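Local coordinates for oxalate--CoA ligase (PDB 5IE3), which is an AMP-binding enzyme of the ANL superfamily, built from a large N-terminal domain and a smaller C-terminal domain, at residues G164-H169 against F213-L218; K178-T183 against A313-T318; V363-P368 against G388-G393. All coordinates share one frame; numbering follows the deposited sequence.

Contact 1 of 3, residues G164-H169 against F213-L218; sequences GALFLH and FHVHGL. With OXD (oxalic acid), chain D.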
loop_
_atom_site.group_PDB
_atom_site.type_symbol
_atom_site.label_atom_id
_atom_site.label_comp_id
_atom_site.label_asym_id
_atom_site.label_seq_id
_atom_site.Cartn_x
_atom_site.Cartn_y
_atom_site.Cartn_z
ATOM N N GLY A 164 17.829 -7.785 -7.429
ATOM C CA GLY A 164 16.415 -7.469 -7.549
ATOM C C GLY A 164 15.631 -8.429 -6.636
ATOM O O GLY A 164 16.035 -9.587 -6.453
ATOM N N ALA A 165 14.523 -7.942 -6.071
ATOM C CA ALA A 165 13.673 -8.755 -5.195
ATOM C C ALA A 165 12.169 -8.585 -5.497
ATOM O O ALA A 165 11.390 -9.510 -5.301
ATOM C CB ALA A 165 13.960 -8.404 -3.695
ATOM N N LEU A 166 11.768 -7.393 -5.948
ATOM C CA LEU A 166 10.349 -7.063 -6.100
ATOM C C LEU A 166 10.174 -6.190 -7.320
ATOM O O LEU A 166 10.945 -5.261 -7.526
ATOM C CB LEU A 166 9.815 -6.370 -4.827
ATOM C CG LEU A 166 8.395 -5.778 -4.912
ATOM C CD1 LEU A 166 7.389 -6.860 -5.277
ATOM C CD2 LEU A 166 8.020 -5.070 -3.581
ATOM N N PHE A 167 9.208 -6.527 -8.159
ATOM C CA PHE A 167 8.913 -5.741 -9.355
ATOM C C PHE A 167 7.435 -5.440 -9.381
ATOM O O PHE A 167 6.632 -6.374 -9.341
ATOM C CB PHE A 167 9.300 -6.477 -10.643
ATOM C CG PHE A 167 9.034 -5.655 -11.917
ATOM C CD1 PHE A 167 9.973 -4.748 -12.371
ATOM C CD2 PHE A 167 7.854 -5.807 -12.637
ATOM C CE1 PHE A 167 9.745 -3.990 -13.533
ATOM C CE2 PHE A 167 7.605 -5.039 -13.803
ATOM C CZ PHE A 167 8.561 -4.138 -14.248
ATOM N N LEU A 168 7.081 -4.153 -9.467
ATOM C CA LEU A 168 5.679 -3.690 -9.449
ATOM C C LEU A 168 5.499 -2.651 -10.533
ATOM O O LEU A 168 6.477 -2.241 -11.141
ATOM C CB LEU A 168 5.293 -3.087 -8.085
ATOM C CG LEU A 168 5.336 -4.093 -6.933
ATOM C CD1 LEU A 168 5.246 -3.368 -5.614
ATOM C CD2 LEU A 168 4.184 -5.131 -7.067
ATOM N N HIS A 169 4.262 -2.246 -10.814
ATOM C CA HIS A 169 4.085 -1.157 -11.780
ATOM C C HIS A 169 3.302 -0.047 -11.108
ATOM O O HIS A 169 2.584 -0.283 -10.140
ATOM C CB HIS A 169 3.414 -1.628 -13.108
ATOM C CG HIS A 169 2.120 -2.369 -12.923
ATOM N ND1 HIS A 169 2.064 -3.736 -12.719
ATOM C CD2 HIS A 169 0.831 -1.941 -12.936
ATOM C CE1 HIS A 169 0.802 -4.113 -12.585
ATOM N NE2 HIS A 169 0.034 -3.043 -12.721
ATOM N N PHE A 213 -0.451 -7.722 -3.285
ATOM C CA PHE A 213 0.257 -7.408 -4.532
ATOM C C PHE A 213 0.459 -5.879 -4.692
ATOM O O PHE A 213 0.925 -5.424 -5.722
ATOM C CB PHE A 213 -0.466 -8.004 -5.750
ATOM C CG PHE A 213 -1.952 -7.642 -5.852
ATOM C CD1 PHE A 213 -2.357 -6.446 -6.440
ATOM C CD2 PHE A 213 -2.928 -8.522 -5.381
ATOM C CE1 PHE A 213 -3.722 -6.123 -6.543
ATOM C CE2 PHE A 213 -4.287 -8.219 -5.482
ATOM C CZ PHE A 213 -4.684 -7.022 -6.058
ATOM N N HIS A 214 0.132 -5.101 -3.654
ATOM C CA HIS A 214 0.489 -3.679 -3.627
ATOM C C HIS A 214 1.366 -3.430 -2.411
ATOM O O HIS A 214 1.329 -4.212 -1.458
ATOM C CB HIS A 214 -0.763 -2.779 -3.647
ATOM C CG HIS A 214 -1.399 -2.695 -5.001
ATOM N ND1 HIS A 214 -0.701 -2.285 -6.120
ATOM C CD2 HIS A 214 -2.654 -2.976 -5.427
ATOM C CE1 HIS A 214 -1.497 -2.317 -7.173
ATOM N NE2 HIS A 214 -2.688 -2.729 -6.781
ATOM N N VAL A 215 2.213 -2.397 -2.450
ATOM C CA VAL A 215 3.263 -2.299 -1.421
ATOM C C VAL A 215 2.772 -1.978 -0.017
ATOM O O VAL A 215 3.474 -2.235 0.945
ATOM C CB VAL A 215 4.360 -1.199 -1.713
ATOM C CG1 VAL A 215 5.353 -1.683 -2.697
ATOM C CG2 VAL A 215 3.724 0.129 -2.111
ATOM N N HIS A 216 1.612 -1.351 0.116
ATOM C CA HIS A 216 1.165 -0.986 1.470
ATOM C C HIS A 216 0.945 -2.287 2.299
ATOM O O HIS A 216 1.555 -2.476 3.349
ATOM C CB HIS A 216 -0.127 -0.116 1.388
ATOM C CG HIS A 216 -0.689 0.314 2.717
ATOM N ND1 HIS A 216 -1.654 1.298 2.836
ATOM C CD2 HIS A 216 -0.485 -0.162 3.975
ATOM C CE1 HIS A 216 -2.000 1.420 4.101
ATOM N NE2 HIS A 216 -1.311 0.545 4.817
ATOM N N GLY A 217 0.064 -3.165 1.832
ATOM C CA GLY A 217 -0.199 -4.399 2.558
ATOM C C GLY A 217 1.063 -5.249 2.617
ATOM O O GLY A 217 1.406 -5.800 3.668
ATOM N N LEU A 218 1.793 -5.308 1.499
ATOM C CA LEU A 218 2.984 -6.165 1.424
ATOM C C LEU A 218 4.131 -5.726 2.372
ATOM O O LEU A 218 4.635 -6.523 3.164
ATOM C CB LEU A 218 3.471 -6.219 -0.043
ATOM C CG LEU A 218 4.689 -7.093 -0.382
ATOM C CD1 LEU A 218 4.403 -8.578 -0.112
ATOM C CD2 LEU A 218 5.170 -6.876 -1.830
HETATM C C1 OXD D . 1.009 3.466 -1.995
HETATM C C2 OXD D . 1.548 3.149 -0.663
HETATM O O3 OXD D . 1.711 3.062 -2.980
HETATM O O4 OXD D . 2.769 2.842 -0.714
HETATM O O5 OXD D . -0.067 4.105 -2.051
HETATM O O6 OXD D . 0.825 3.186 0.387
HETATM O O HOH W 1 1.678 -1.965 -7.263
#
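Leu168 and Val215 press together where strand 164-169 meets the first turn of helix 215-227. The methyl CD1 of Leu168 lies 3.4 Å from CG1 of Val215, tighter than ordinary van der Waals packing. The other leucine methyl, CD2, rests 3.5 Å from the carbonyl O of Phe213, so that the fork of Leu168 straddles the entrance to the helix. Three residues on in the helix, Leu218 meets Leu166 tip to tip, with 3.8 Å between their CD2 methyls, and Phe73 of helix 67-78 packs against both. There a classic beta bulge sets Ala165 and Leu166 both opposite Leu182. Val215 works in two directions. Its chi1 of -79° sets CG1 beside the backbone N, facing the strand, and sends CG2 to within 3.2 Å of O4 of oxalic acid. His216 follows it, with CB close to the same ligand and its two ring nitrogens hydrogen-bonded to Ser289 and Thr258.

The other end of the contact is looser and wetter. His214, the N-cap residue of the helix, reaches the carbonyl O of His169 through a water, which lies in the plane of its ring at 2.7 Å from ND1 and gives that oxygen a weak, long bond. The two imidazoles stay apart, NE2 of His169 being 6.5 Å from NE2 of His214.

Within the large N-terminal domain of this ANL enzyme, the two-stranded antiparallel sheet 164-169/179-183 thus meets helix 215-227 with no direct hydrogen bond; aliphatic branches bring them together, and the valine packed on Leu168 also lies beside oxalic acid.

Contact 2 of 3, residues K178-T183 against A313-T318; sequences KGVPLT and AMTEAT. With AMP (adenosine monophosphate), chain C; OXD (oxalic acid), chain D.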
loop_
_atom_site.group_PDB
_atom_site.type_symbol
_atom_site.label_atom_id
_atom_site.label_comp_id
_atom_site.label_asym_id
_atom_site.label_seq_id
_atom_site.Cartn_x
_atom_site.Cartn_y
_atom_site.Cartn_z
ATOM N N LYS A 178 4.405 2.736 -15.119
ATOM C CA LYS A 178 5.827 2.403 -15.284
ATOM C C LYS A 178 6.243 1.242 -14.394
ATOM O O LYS A 178 5.682 1.086 -13.323
ATOM C CB LYS A 178 6.698 3.615 -14.981
ATOM C CG LYS A 178 6.500 4.793 -15.916
ATOM C CD LYS A 178 7.370 5.970 -15.478
ATOM C CE LYS A 178 6.678 6.825 -14.470
ATOM N NZ LYS A 178 5.518 7.520 -15.128
ATOM N N GLY A 179 7.221 0.456 -14.850
ATOM C CA GLY A 179 7.755 -0.652 -14.072
ATOM C C GLY A 179 8.782 -0.184 -13.046
ATOM O O GLY A 179 9.701 0.569 -13.363
ATOM N N VAL A 180 8.622 -0.661 -11.822
ATOM C CA VAL A 180 9.462 -0.295 -10.705
ATOM C C VAL A 180 10.202 -1.522 -10.148
ATOM O O VAL A 180 9.593 -2.368 -9.509
ATOM C CB VAL A 180 8.615 0.365 -9.602
ATOM C CG1 VAL A 180 9.489 0.800 -8.438
ATOM C CG2 VAL A 180 7.860 1.544 -10.193
ATOM N N PRO A 181 11.511 -1.630 -10.422
ATOM C CA PRO A 181 12.323 -2.720 -9.869
ATOM C C PRO A 181 12.846 -2.323 -8.483
ATOM O O PRO A 181 13.384 -1.234 -8.323
ATOM C CB PRO A 181 13.457 -2.876 -10.881
ATOM C CG PRO A 181 13.611 -1.514 -11.471
ATOM C CD PRO A 181 12.265 -0.800 -11.377
ATOM N N LEU A 182 12.641 -3.190 -7.498
ATOM C CA LEU A 182 13.100 -2.934 -6.129
ATOM C C LEU A 182 14.006 -4.063 -5.656
ATOM O O LEU A 182 13.761 -5.219 -5.979
ATOM C CB LEU A 182 11.894 -2.796 -5.192
ATOM C CG LEU A 182 10.919 -1.692 -5.627
ATOM C CD1 LEU A 182 9.609 -1.802 -4.802
ATOM C CD2 LEU A 182 11.534 -0.286 -5.435
ATOM N N THR A 183 15.039 -3.708 -4.902
ATOM C CA THR A 183 16.100 -4.637 -4.528
ATOM C C THR A 183 15.878 -5.213 -3.118
ATOM O O THR A 183 14.997 -4.752 -2.370
ATOM C CB THR A 183 17.472 -3.920 -4.516
ATOM O OG1 THR A 183 17.376 -2.820 -3.601
ATOM C CG2 THR A 183 17.848 -3.402 -5.918
ATOM N N ALA A 313 3.328 7.311 1.485
ATOM C CA ALA A 313 4.080 6.214 0.881
ATOM C C ALA A 313 3.839 6.123 -0.634
ATOM O O ALA A 313 2.830 6.633 -1.159
ATOM C CB ALA A 313 3.708 4.874 1.564
ATOM N N MET A 314 4.767 5.475 -1.342
ATOM C CA MET A 314 4.558 5.242 -2.765
ATOM C C MET A 314 5.429 4.079 -3.220
ATOM O O MET A 314 6.413 3.692 -2.555
ATOM C CB MET A 314 4.862 6.515 -3.604
ATOM C CG MET A 314 6.351 6.875 -3.722
ATOM S SD MET A 314 6.539 8.607 -4.296
ATOM C CE MET A 314 5.673 8.617 -5.879
ATOM N N THR A 315 5.050 3.535 -4.363
ATOM C CA THR A 315 5.721 2.371 -4.894
ATOM C C THR A 315 7.233 2.641 -5.053
ATOM O O THR A 315 8.046 1.807 -4.658
ATOM C CB THR A 315 5.111 1.940 -6.248
ATOM O OG1 THR A 315 3.686 1.747 -6.090
ATOM C CG2 THR A 315 5.760 0.641 -6.719
ATOM N N GLU A 316 7.597 3.801 -5.593
ATOM C CA GLU A 316 9.009 4.109 -5.850
ATOM C C GLU A 316 9.874 4.229 -4.587
ATOM O O GLU A 316 11.104 4.156 -4.673
ATOM C CB GLU A 316 9.140 5.412 -6.672
ATOM C CG GLU A 316 8.616 5.277 -8.115
ATOM C CD GLU A 316 7.138 5.711 -8.250
ATOM O OE1 GLU A 316 6.364 5.497 -7.296
ATOM O OE2 GLU A 316 6.775 6.237 -9.321
ATOM N N ALA A 317 9.238 4.431 -3.436
ATOM C CA ALA A 317 9.950 4.530 -2.156
ATOM C C ALA A 317 9.912 3.216 -1.368
ATOM O O ALA A 317 10.238 3.178 -0.159
ATOM C CB ALA A 317 9.332 5.666 -1.320
ATOM N N THR A 318 9.493 2.153 -2.052
ATOM C CA THR A 318 9.241 0.867 -1.406
ATOM C C THR A 318 8.294 1.115 -0.209
ATOM O O THR A 318 8.578 0.727 0.927
ATOM C CB THR A 318 10.594 0.188 -1.002
ATOM O OG1 THR A 318 11.476 0.220 -2.141
ATOM C CG2 THR A 318 10.382 -1.287 -0.586
HETATM P P AMP C . 1.028 4.570 -5.757
HETATM O O1P AMP C . 2.539 4.563 -5.601
HETATM O O2P AMP C . 0.543 4.698 -7.180
HETATM O O3P AMP C . 0.298 3.509 -4.973
HETATM O "O5'" AMP C . 0.528 5.967 -5.153
HETATM C "C5'" AMP C . 1.407 6.853 -4.462
HETATM C "C4'" AMP C . 0.754 8.213 -4.287
HETATM O "O4'" AMP C . -0.326 8.129 -3.320
HETATM C "C3'" AMP C . 1.634 9.295 -3.709
HETATM O "O3'" AMP C . 2.550 9.817 -4.658
HETATM C "C2'" AMP C . 0.613 10.306 -3.206
HETATM O "O2'" AMP C . 0.121 11.071 -4.302
HETATM C "C1'" AMP C . -0.510 9.384 -2.718
HETATM N N9 AMP C . -0.481 9.188 -1.260
HETATM C C8 AMP C . 0.146 8.219 -0.579
HETATM N N7 AMP C . -0.061 8.347 0.764
HETATM C C5 AMP C . -0.872 9.436 0.919
HETATM C C6 AMP C . -1.500 10.159 2.049
HETATM N N6 AMP C . -1.320 9.710 3.313
HETATM N N1 AMP C . -2.248 11.254 1.762
HETATM C C2 AMP C . -2.443 11.679 0.496
HETATM N N3 AMP C . -1.895 11.076 -0.572
HETATM C C4 AMP C . -1.129 9.978 -0.414
HETATM C C1 OXD D . 1.009 3.466 -1.995
HETATM C C2 OXD D . 1.548 3.149 -0.663
HETATM O O3 OXD D . 1.711 3.062 -2.980
HETATM O O4 OXD D . 2.769 2.842 -0.714
HETATM O O5 OXD D . -0.067 4.105 -2.051
HETATM O O6 OXD D . 0.825 3.186 0.387
#
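Leu182 and Val180, on the same side of strand 179-183, lay their branches on the turn that follows strand 308-314, and Thr315 receives both. Leu182 slides past Thr318 in the opposite direction, bringing its CD2 methyl to 3.3 Å from Thr318 OG1, a hydroxyl whose polar partner is the carbonyl O of Asn369. CD1 of Leu182 lies 3.9 Å from the carbonyl O of Thr315. That oxygen is already engaged, since it accepts the backbone N of Thr318 at 3.0 Å and so closes the short turn.

Val180 meets the methyl of Thr315 instead, with 4.1 Å between its CB and Thr315 CG2, while its CG2 reaches the aliphatic part of Glu316, whose carboxylate bonds to the hydroxyl of Tyr374.

Thr315 separates an apolar side from a polar one. Its CG2 is anti to the backbone N (chi1 -55° for OG1) and turns to the valine, whereas OG1 and the backbone N face adenosine monophosphate. The N-H gives a nearly straight hydrogen bond to O1P, 3.0 Å long with an angle of 169° at the hydrogen. Ala313 to Glu316 form the later part of the A5 motif of the superfamily, and Lys178 and Gly179 close its glycine-rich A3 phosphate loop, so the strand running on from the A3 loop packs against the A5 turn.

Strand 164-169 pairs antiparallel with strand 179-183, Leu187 of helix 184-198 packs on Thr318, and Phe390 of strand 389-392 touches both Met314 and Glu316.

Contact 3 of 3, residues V363-P368 against G388-G393; sequences VCIRGP and GWFHTG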
loop_
_atom_site.group_PDB
_atom_site.type_symbol
_atom_site.label_atom_id
_atom_site.label_comp_id
_atom_site.label_asym_id
_atom_site.label_seq_id
_atom_site.Cartn_x
_atom_site.Cartn_y
_atom_site.Cartn_z
ATOM N N VAL A 363 7.508 17.535 -3.232
ATOM C CA VAL A 363 8.163 16.626 -2.311
ATOM C C VAL A 363 9.165 15.754 -3.059
ATOM O O VAL A 363 8.834 15.143 -4.089
ATOM C CB VAL A 363 7.118 15.747 -1.573
ATOM C CG1 VAL A 363 7.819 14.806 -0.550
ATOM C CG2 VAL A 363 6.105 16.658 -0.880
ATOM N N CYS A 364 10.405 15.749 -2.566
ATOM C CA CYS A 364 11.499 14.985 -3.174
ATOM C C CYS A 364 12.197 14.163 -2.100
ATOM O O CYS A 364 12.421 14.651 -0.980
ATOM C CB CYS A 364 12.525 15.911 -3.879
ATOM S SG CYS A 364 11.847 16.824 -5.318
ATOM N N ILE A 365 12.585 12.944 -2.442
ATOM C CA ILE A 365 13.157 12.050 -1.430
ATOM C C ILE A 365 14.495 11.471 -1.843
ATOM O O ILE A 365 14.809 11.384 -3.031
ATOM C CB ILE A 365 12.201 10.871 -1.121
ATOM C CG1 ILE A 365 11.984 10.024 -2.382
ATOM C CG2 ILE A 365 10.870 11.405 -0.549
ATOM C CD1 ILE A 365 11.040 8.749 -2.130
ATOM N N ARG A 366 15.285 11.049 -0.859
ATOM C CA ARG A 366 16.511 10.329 -1.179
ATOM C C ARG A 366 16.836 9.342 -0.075
ATOM O O ARG A 366 16.930 9.712 1.098
ATOM C CB ARG A 366 17.702 11.288 -1.387
ATOM C CG ARG A 366 19.029 10.544 -1.815
ATOM C CD ARG A 366 20.116 11.568 -2.272
ATOM N NE ARG A 366 20.615 12.354 -1.139
ATOM C CZ ARG A 366 21.572 13.287 -1.222
ATOM N NH1 ARG A 366 22.152 13.579 -2.400
ATOM N NH2 ARG A 366 21.962 13.925 -0.111
ATOM N N GLY A 367 17.062 8.092 -0.451
ATOM C CA GLY A 367 17.445 7.089 0.531
ATOM C C GLY A 367 17.529 5.675 -0.024
ATOM O O GLY A 367 17.188 5.430 -1.178
ATOM N N PRO A 368 18.009 4.734 0.801
ATOM C CA PRO A 368 18.252 3.351 0.355
ATOM C C PRO A 368 16.940 2.566 0.092
ATOM O O PRO A 368 16.978 1.505 -0.514
ATOM C CB PRO A 368 19.055 2.739 1.511
ATOM C CG PRO A 368 18.633 3.522 2.736
ATOM C CD PRO A 368 18.405 4.961 2.200
ATOM N N GLY A 388 20.593 11.758 -6.970
ATOM C CA GLY A 388 20.036 10.825 -6.000
ATOM C C GLY A 388 18.632 11.140 -5.535
ATOM O O GLY A 388 17.985 10.296 -4.919
ATOM N N TRP A 389 18.164 12.366 -5.788
ATOM C CA TRP A 389 16.835 12.766 -5.316
ATOM C C TRP A 389 15.704 12.412 -6.286
ATOM O O TRP A 389 15.737 12.808 -7.437
ATOM C CB TRP A 389 16.780 14.266 -5.092
ATOM C CG TRP A 389 17.611 14.755 -3.970
ATOM C CD1 TRP A 389 18.948 15.125 -4.013
ATOM C CD2 TRP A 389 17.174 14.957 -2.621
ATOM N NE1 TRP A 389 19.356 15.542 -2.760
ATOM C CE2 TRP A 389 18.284 15.463 -1.895
ATOM C CE3 TRP A 389 15.929 14.796 -1.962
ATOM C CZ2 TRP A 389 18.195 15.792 -0.542
ATOM C CZ3 TRP A 389 15.838 15.112 -0.619
ATOM C CH2 TRP A 389 16.975 15.596 0.087
ATOM N N PHE A 390 14.674 11.740 -5.788
ATOM C CA PHE A 390 13.521 11.372 -6.593
ATOM C C PHE A 390 12.363 12.380 -6.408
ATOM O O PHE A 390 11.997 12.730 -5.278
ATOM C CB PHE A 390 13.065 9.941 -6.234
ATOM C CG PHE A 390 11.770 9.538 -6.885
ATOM C CD1 PHE A 390 11.680 9.366 -8.268
ATOM C CD2 PHE A 390 10.639 9.314 -6.102
ATOM C CE1 PHE A 390 10.486 8.997 -8.877
ATOM C CE2 PHE A 390 9.402 8.956 -6.705
ATOM C CZ PHE A 390 9.337 8.799 -8.102
ATOM N N HIS A 391 11.801 12.827 -7.535
ATOM C CA HIS A 391 10.677 13.764 -7.555
ATOM C C HIS A 391 9.351 12.995 -7.481
ATOM O O HIS A 391 9.015 12.259 -8.404
ATOM C CB HIS A 391 10.742 14.629 -8.818
ATOM C CG HIS A 391 11.847 15.632 -8.778
ATOM N ND1 HIS A 391 11.617 16.992 -8.817
ATOM C CD2 HIS A 391 13.185 15.480 -8.626
ATOM C CE1 HIS A 391 12.768 17.635 -8.699
ATOM N NE2 HIS A 391 13.736 16.743 -8.588
ATOM N N THR A 392 8.617 13.149 -6.382
ATOM C CA THR A 392 7.417 12.329 -6.140
ATOM C C THR A 392 6.212 12.685 -7.007
ATOM O O THR A 392 5.304 11.879 -7.134
ATOM C CB THR A 392 6.907 12.424 -4.681
ATOM O OG1 THR A 392 6.506 13.777 -4.414
ATOM C CG2 THR A 392 8.009 11.991 -3.703
ATOM N N GLY A 393 6.178 13.912 -7.518
ATOM C CA GLY A 393 5.013 14.400 -8.229
ATOM C C GLY A 393 3.947 14.944 -7.284
ATOM O O GLY A 393 2.874 15.315 -7.727
HETATM O O HOH W 2 17.417 7.889 -3.631
#
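Ile365 and Phe390 form the hydrogen-bonded pair of an antiparallel strand contact: Ile365 N reaches Phe390 O at 2.9 Å, and Phe390 N returns to Ile365 O at 2.8 Å. Toward one end Val363 O is gripped twice by Thr392, by its backbone N at 3.0 Å and by OG1 at 2.7 Å. The hydroxyl comes in tilted from the carbonyl plane, a place it gains from chi1 of 63°, and it also takes a bond from the backbone N of Asp394. Toward the other end a water joins Gly367 N to Gly388 O.

The chain turns a corner at Gly393, and strand 361-366 goes on to pair with strand 394-398, as expected of the curled antiparallel sheet in the N-terminal domain of ANL enzymes. The run from Phe390 to Asp394 matches the A7 motif, whose aspartate bonds adenosine monophosphate here.

Cys364 SG sits over the centre of the His391 ring, 3.5 Å from its centroid, while ND1 of that ring bonds to Glu362. Arg366 CB makes a CH-pi contact over the face of the six-membered ring of Trp389, 4.0 Å from its centroid.

The charged end of Arg366 carries on across the indole, its guanidinium plane 29° from the ring. NH1 and Trp389 NE1 approach to 3.4 Å, but both are donors and no bond links them; NE instead forms a salt bridge with Glu344, and NH1 bonds to Phe387 O.

Apolar contacts include Ile365 CG1, lying 4.0 Å from Phe390 CB, and Cys364 CB beside Trp389 CE3.

Contact 2 lies between the other two and touches both. Contacts 1 and 2, with centres 7 Å apart, are joined by strand pairing: probable hydrogen bonds of 2.7 Å run from Leu182 N to Leu166 O and from Val180 N to Leu168 O. Contact 2 passes packing on to contact 3, whose centre is about 12 Å from that of contact 2; there Ala317 CB lies 3.6 Å from Ile365 CD1. Contacts 1 and 3 do not touch, their nearest atoms being about 11 Å apart. Contacts 1 and 2 both border oxalic acid, and contact 2 also bonds adenosine monophosphate. Contact 3 comes nearest that nucleotide through Thr392, whose side chain is about 5 Å from it.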